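PDB 3VA7: KLLA0E08119p from Kluyveromyces lactis, which is the urea carboxylase part of an enzyme that probably uses ATP and biotin to carboxylate urea for its breakdown to ammonium and carbon dioxide. Local coordinates for residues 661-667 with 777-783. Numbering follows the deposited sequence.
Sequences KDWKIGV and DTIQFVP
Ile665 and Val667 pack against Phe781 on the buried face of two parallel strands, 662-667 and 778-783. The pair belongs to a mixed sheet in the carboxyltransferase region, subdomains A and B, of urea carboxylase. These are the first and last strands in the order across that sheet, and they pair with each other. CG1 of Val667 touches CD1 of Phe781 at 3.5 Å. Ile665 lies beside the same ring and points the same way. Further along, its CD1 meets CG2 of Ile779 at 4.2 Å. Ile779 also sets CG1 over one face of the Phe781 ring, toward the rim. Phe686, Trp691 and Leu704 add to the packing round Phe781.

The backbones join by hydrogen bonds in parallel register. Ile665 N gives to Gln780 O at 2.7 Å, and Val782 N gives to Ile665 O. On the other face, CG1 of Val782 rests on CA of Gly666.

Trp663 ends the apolar row, and its side chain also packs on Leu773. Its CG is anti to the carbonyl carbon (chi1 -59°), and NE1 is turned to the Asp777 carboxylate. Trp663 NE1 donates to Asp777 OD1 at 3.1 Å, from above the carboxylate plane. The indole and carboxylate planes are 36° apart. A leucine here would probably leave Asp777 OD1 without this N-H donor and open a gap beside Leu773. OD2 of Asp777 makes a salt bridge with NZ of Lys661 through a weak hydrogen bond; this NZ also hydrogen-bonds Thr774 OG1.

On the face of Asp662 and Lys664, Thr778 OG1 lies 2.9 Å from Asp662 OD1, which Lys690 also grips. Gln780 reaches out with an extended chain, its NE2 held by Phe687 O. The bent chain of Lys664 brings NZ to Gln780 OE1; the modelled 2.5 Å between them is doubtfully short.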
ATOM      1  N   LYS A 661       2.737  35.201   5.825  1.00 41.23           N
ATOM      2  CA  LYS A 661       3.674  34.111   6.178  1.00 41.12           C
ATOM      3  C   LYS A 661       3.980  34.143   7.666  1.00 41.06           C
ATOM      4  O   LYS A 661       5.089  33.850   8.137  1.00 40.71           O
ATOM      5  CB  LYS A 661       4.945  34.119   5.292  1.00 40.41           C
ATOM      6  CG  LYS A 661       4.638  33.838   3.797  1.00 40.58           C
ATOM      7  CD  LYS A 661       5.881  33.851   2.874  1.00 45.16           C
ATOM      8  CE  LYS A 661       6.727  32.520   2.968  1.00 47.33           C
ATOM      9  NZ  LYS A 661       6.156  31.408   2.128  1.00 48.97           N
ATOM     10  N   ASP A 662       2.959  34.502   8.432  1.00 40.98           N
ATOM     11  CA  ASP A 662       3.178  34.630   9.859  1.00 40.44           C
ATOM     12  C   ASP A 662       1.894  34.280  10.594  1.00 39.16           C
ATOM     13  O   ASP A 662       0.801  34.703  10.179  1.00 38.98           O
ATOM     14  CB  ASP A 662       3.710  36.018  10.201  1.00 40.32           C
ATOM     15  CG  ASP A 662       3.642  36.308  11.668  1.00 42.57           C
ATOM     16  OD1 ASP A 662       4.584  35.916  12.446  1.00 43.66           O
ATOM     17  OD2 ASP A 662       2.599  36.911  12.032  1.00 43.45           O
ATOM     18  N   TRP A 663       2.026  33.496  11.668  1.00 37.41           N
ATOM     19  CA  TRP A 663       0.852  32.828  12.218  1.00 35.97           C
ATOM     20  C   TRP A 663       0.939  32.690  13.691  1.00 36.04           C
ATOM     21  O   TRP A 663       2.038  32.471  14.220  1.00 35.78           O
ATOM     22  CB  TRP A 663       0.824  31.398  11.726  1.00 36.19           C
ATOM     23  CG  TRP A 663       0.791  31.126  10.286  1.00 30.64           C
ATOM     24  CD1 TRP A 663       1.854  31.094   9.421  1.00 28.24           C
ATOM     25  CD2 TRP A 663      -0.369  30.741   9.543  1.00 27.56           C
ATOM     26  NE1 TRP A 663       1.397  30.739   8.136  1.00 32.66           N
ATOM     27  CE2 TRP A 663       0.042  30.509   8.200  1.00 28.55           C
ATOM     28  CE3 TRP A 663      -1.711  30.542   9.885  1.00 26.45           C
ATOM     29  CZ2 TRP A 663      -0.835  30.078   7.220  1.00 28.35           C
ATOM     30  CZ3 TRP A 663      -2.609  30.134   8.888  1.00 26.44           C
ATOM     31  CH2 TRP A 663      -2.167  29.899   7.574  1.00 25.34           C
ATOM     32  N   LYS A 664      -0.216  32.773  14.364  1.00 36.27           N
ATOM     33  CA  LYS A 664      -0.248  32.447  15.815  1.00 35.57           C
ATOM     34  C   LYS A 664      -0.958  31.138  15.901  1.00 35.26           C
ATOM     35  O   LYS A 664      -2.011  30.953  15.259  1.00 35.49           O
ATOM     36  CB  LYS A 664      -0.990  33.477  16.668  1.00 35.85           C
ATOM     37  CG  LYS A 664      -0.440  34.916  16.628  1.00 35.89           C
ATOM     38  CD  LYS A 664       1.013  35.003  16.950  1.00 38.36           C
ATOM     39  CE  LYS A 664       1.603  36.323  16.450  1.00 39.20           C
ATOM     40  NZ  LYS A 664       2.994  36.523  16.940  1.00 40.80           N
ATOM     41  N   ILE A 665      -0.377  30.214  16.667  1.00 34.31           N
ATOM     42  CA  ILE A 665      -0.883  28.862  16.705  1.00 33.82           C
ATOM     43  C   ILE A 665      -1.130  28.413  18.123  1.00 34.50           C
ATOM     44  O   ILE A 665      -0.183  28.307  18.918  1.00 35.75           O
ATOM     45  CB  ILE A 665       0.058  27.923  15.909  1.00 34.26           C
ATOM     46  CG1 ILE A 665       0.108  28.404  14.444  1.00 32.21           C
ATOM     47  CG2 ILE A 665      -0.394  26.447  16.010  1.00 32.91           C
ATOM     48  CD1 ILE A 665       0.580  27.412  13.470  1.00 30.92           C
ATOM     49  N   GLY A 666      -2.398  28.159  18.453  1.00 34.44           N
ATOM     50  CA  GLY A 666      -2.786  27.832  19.839  1.00 34.30           C
ATOM     51  C   GLY A 666      -2.387  26.422  20.232  1.00 35.16           C
ATOM     52  O   GLY A 666      -2.545  25.478  19.438  1.00 36.42           O
ATOM     53  N   VAL A 667      -1.868  26.246  21.437  1.00 34.20           N
ATOM     54  CA  VAL A 667      -1.470  24.930  21.888  1.00 32.96           C
ATOM     55  C   VAL A 667      -1.874  24.777  23.345  1.00 34.38           C
ATOM     56  O   VAL A 667      -2.047  25.774  24.036  1.00 34.72           O
ATOM     57  CB  VAL A 667       0.080  24.739  21.865  1.00 33.01           C
ATOM     58  CG1 VAL A 667       0.692  24.933  20.455  1.00 29.88           C
ATOM     59  CG2 VAL A 667       0.765  25.621  22.916  1.00 28.90           C
ATOM     60  N   ASP A 777       7.686  30.255   6.606  1.00 33.23           N
ATOM     61  CA  ASP A 777       6.641  30.900   7.413  1.00 32.74           C
ATOM     62  C   ASP A 777       7.206  31.072   8.809  1.00 33.21           C
ATOM     63  O   ASP A 777       8.103  30.334   9.197  1.00 32.76           O
ATOM     64  CB  ASP A 777       5.335  30.102   7.486  1.00 32.35           C
ATOM     65  CG  ASP A 777       4.513  30.149   6.197  1.00 34.50           C
ATOM     66  OD1 ASP A 777       3.412  29.536   6.185  1.00 38.88           O
ATOM     67  OD2 ASP A 777       4.939  30.753   5.174  1.00 37.04           O
ATOM     68  N   THR A 778       6.711  32.073   9.543  1.00 33.59           N
ATOM     69  CA  THR A 778       7.008  32.216  10.965  1.00 34.75           C
ATOM     70  C   THR A 778       5.769  31.856  11.793  1.00 34.49           C
ATOM     71  O   THR A 778       4.633  32.099  11.384  1.00 34.95           O
ATOM     72  CB  THR A 778       7.444  33.676  11.325  1.00 34.92           C
ATOM     73  OG1 THR A 778       6.544  34.612  10.704  1.00 39.37           O
ATOM     74  CG2 THR A 778       8.834  33.961  10.836  1.00 34.75           C
ATOM     75  N   ILE A 779       5.971  31.307  12.974  1.00 34.63           N
ATOM     76  CA  ILE A 779       4.838  30.975  13.818  1.00 34.85           C
ATOM     77  C   ILE A 779       5.186  31.303  15.229  1.00 34.54           C
ATOM     78  O   ILE A 779       6.381  31.385  15.567  1.00 35.41           O
ATOM     79  CB  ILE A 779       4.407  29.458  13.705  1.00 35.20           C
ATOM     80  CG1 ILE A 779       5.399  28.529  14.409  1.00 35.91           C
ATOM     81  CG2 ILE A 779       4.258  29.015  12.238  1.00 34.86           C
ATOM     82  CD1 ILE A 779       5.183  27.038  14.083  1.00 36.99           C
ATOM     83  N   GLN A 780       4.159  31.473  16.057  1.00 34.20           N
ATOM     84  CA  GLN A 780       4.323  31.643  17.505  1.00 33.98           C
ATOM     85  C   GLN A 780       3.246  30.822  18.154  1.00 33.57           C
ATOM     86  O   GLN A 780       2.057  30.865  17.761  1.00 32.95           O
ATOM     87  CB  GLN A 780       4.138  33.097  17.926  1.00 34.49           C
ATOM     88  CG  GLN A 780       4.491  33.350  19.378  1.00 38.30           C
ATOM     89  CD  GLN A 780       4.271  34.807  19.810  1.00 44.62           C
ATOM     90  OE1 GLN A 780       3.474  35.552  19.205  1.00 47.20           O
ATOM     91  NE2 GLN A 780       4.969  35.214  20.865  1.00 43.47           N
ATOM     92  N   PHE A 781       3.672  30.048  19.142  1.00 33.63           N
ATOM     93  CA  PHE A 781       2.761  29.179  19.882  1.00 33.35           C
ATOM     94  C   PHE A 781       2.137  29.919  21.032  1.00 33.39           C
ATOM     95  O   PHE A 781       2.789  30.547  21.855  1.00 33.93           O
ATOM     96  CB  PHE A 781       3.503  27.934  20.372  1.00 32.87           C
ATOM     97  CG  PHE A 781       3.982  27.049  19.262  1.00 31.39           C
ATOM     98  CD1 PHE A 781       3.062  26.469  18.371  1.00 26.60           C
ATOM     99  CD2 PHE A 781       5.348  26.781  19.108  1.00 28.18           C
ATOM    100  CE1 PHE A 781       3.487  25.662  17.344  1.00 25.62           C
ATOM    101  CE2 PHE A 781       5.795  25.950  18.064  1.00 26.76           C
ATOM    102  CZ  PHE A 781       4.876  25.397  17.168  1.00 23.91           C
ATOM    103  N   VAL A 782       0.849  29.823  21.100  1.00 33.90           N
ATOM    104  CA  VAL A 782       0.094  30.666  21.987  1.00 34.27           C
ATOM    105  C   VAL A 782      -0.610  29.703  22.979  1.00 34.85           C
ATOM    106  O   VAL A 782      -1.302  28.759  22.560  1.00 34.95           O
ATOM    107  CB  VAL A 782      -0.821  31.482  21.047  1.00 34.54           C
ATOM    108  CG1 VAL A 782      -2.209  31.038  21.096  1.00 32.06           C
ATOM    109  CG2 VAL A 782      -0.643  32.963  21.265  1.00 35.94           C
ATOM    110  N   PRO A 783      -0.362  29.862  24.293  1.00 34.93           N
ATOM    111  CA  PRO A 783      -0.964  28.935  25.274  1.00 34.32           C
ATOM    112  C   PRO A 783      -2.475  29.079  25.394  1.00 34.87           C
ATOM    113  O   PRO A 783      -3.055  30.176  25.298  1.00 35.33           O
ATOM    114  CB  PRO A 783      -0.292  29.303  26.587  1.00 33.51           C
ATOM    115  CG  PRO A 783       0.132  30.695  26.391  1.00 34.88           C
ATOM    116  CD  PRO A 783       0.357  30.969  24.940  1.00 34.60           C
TER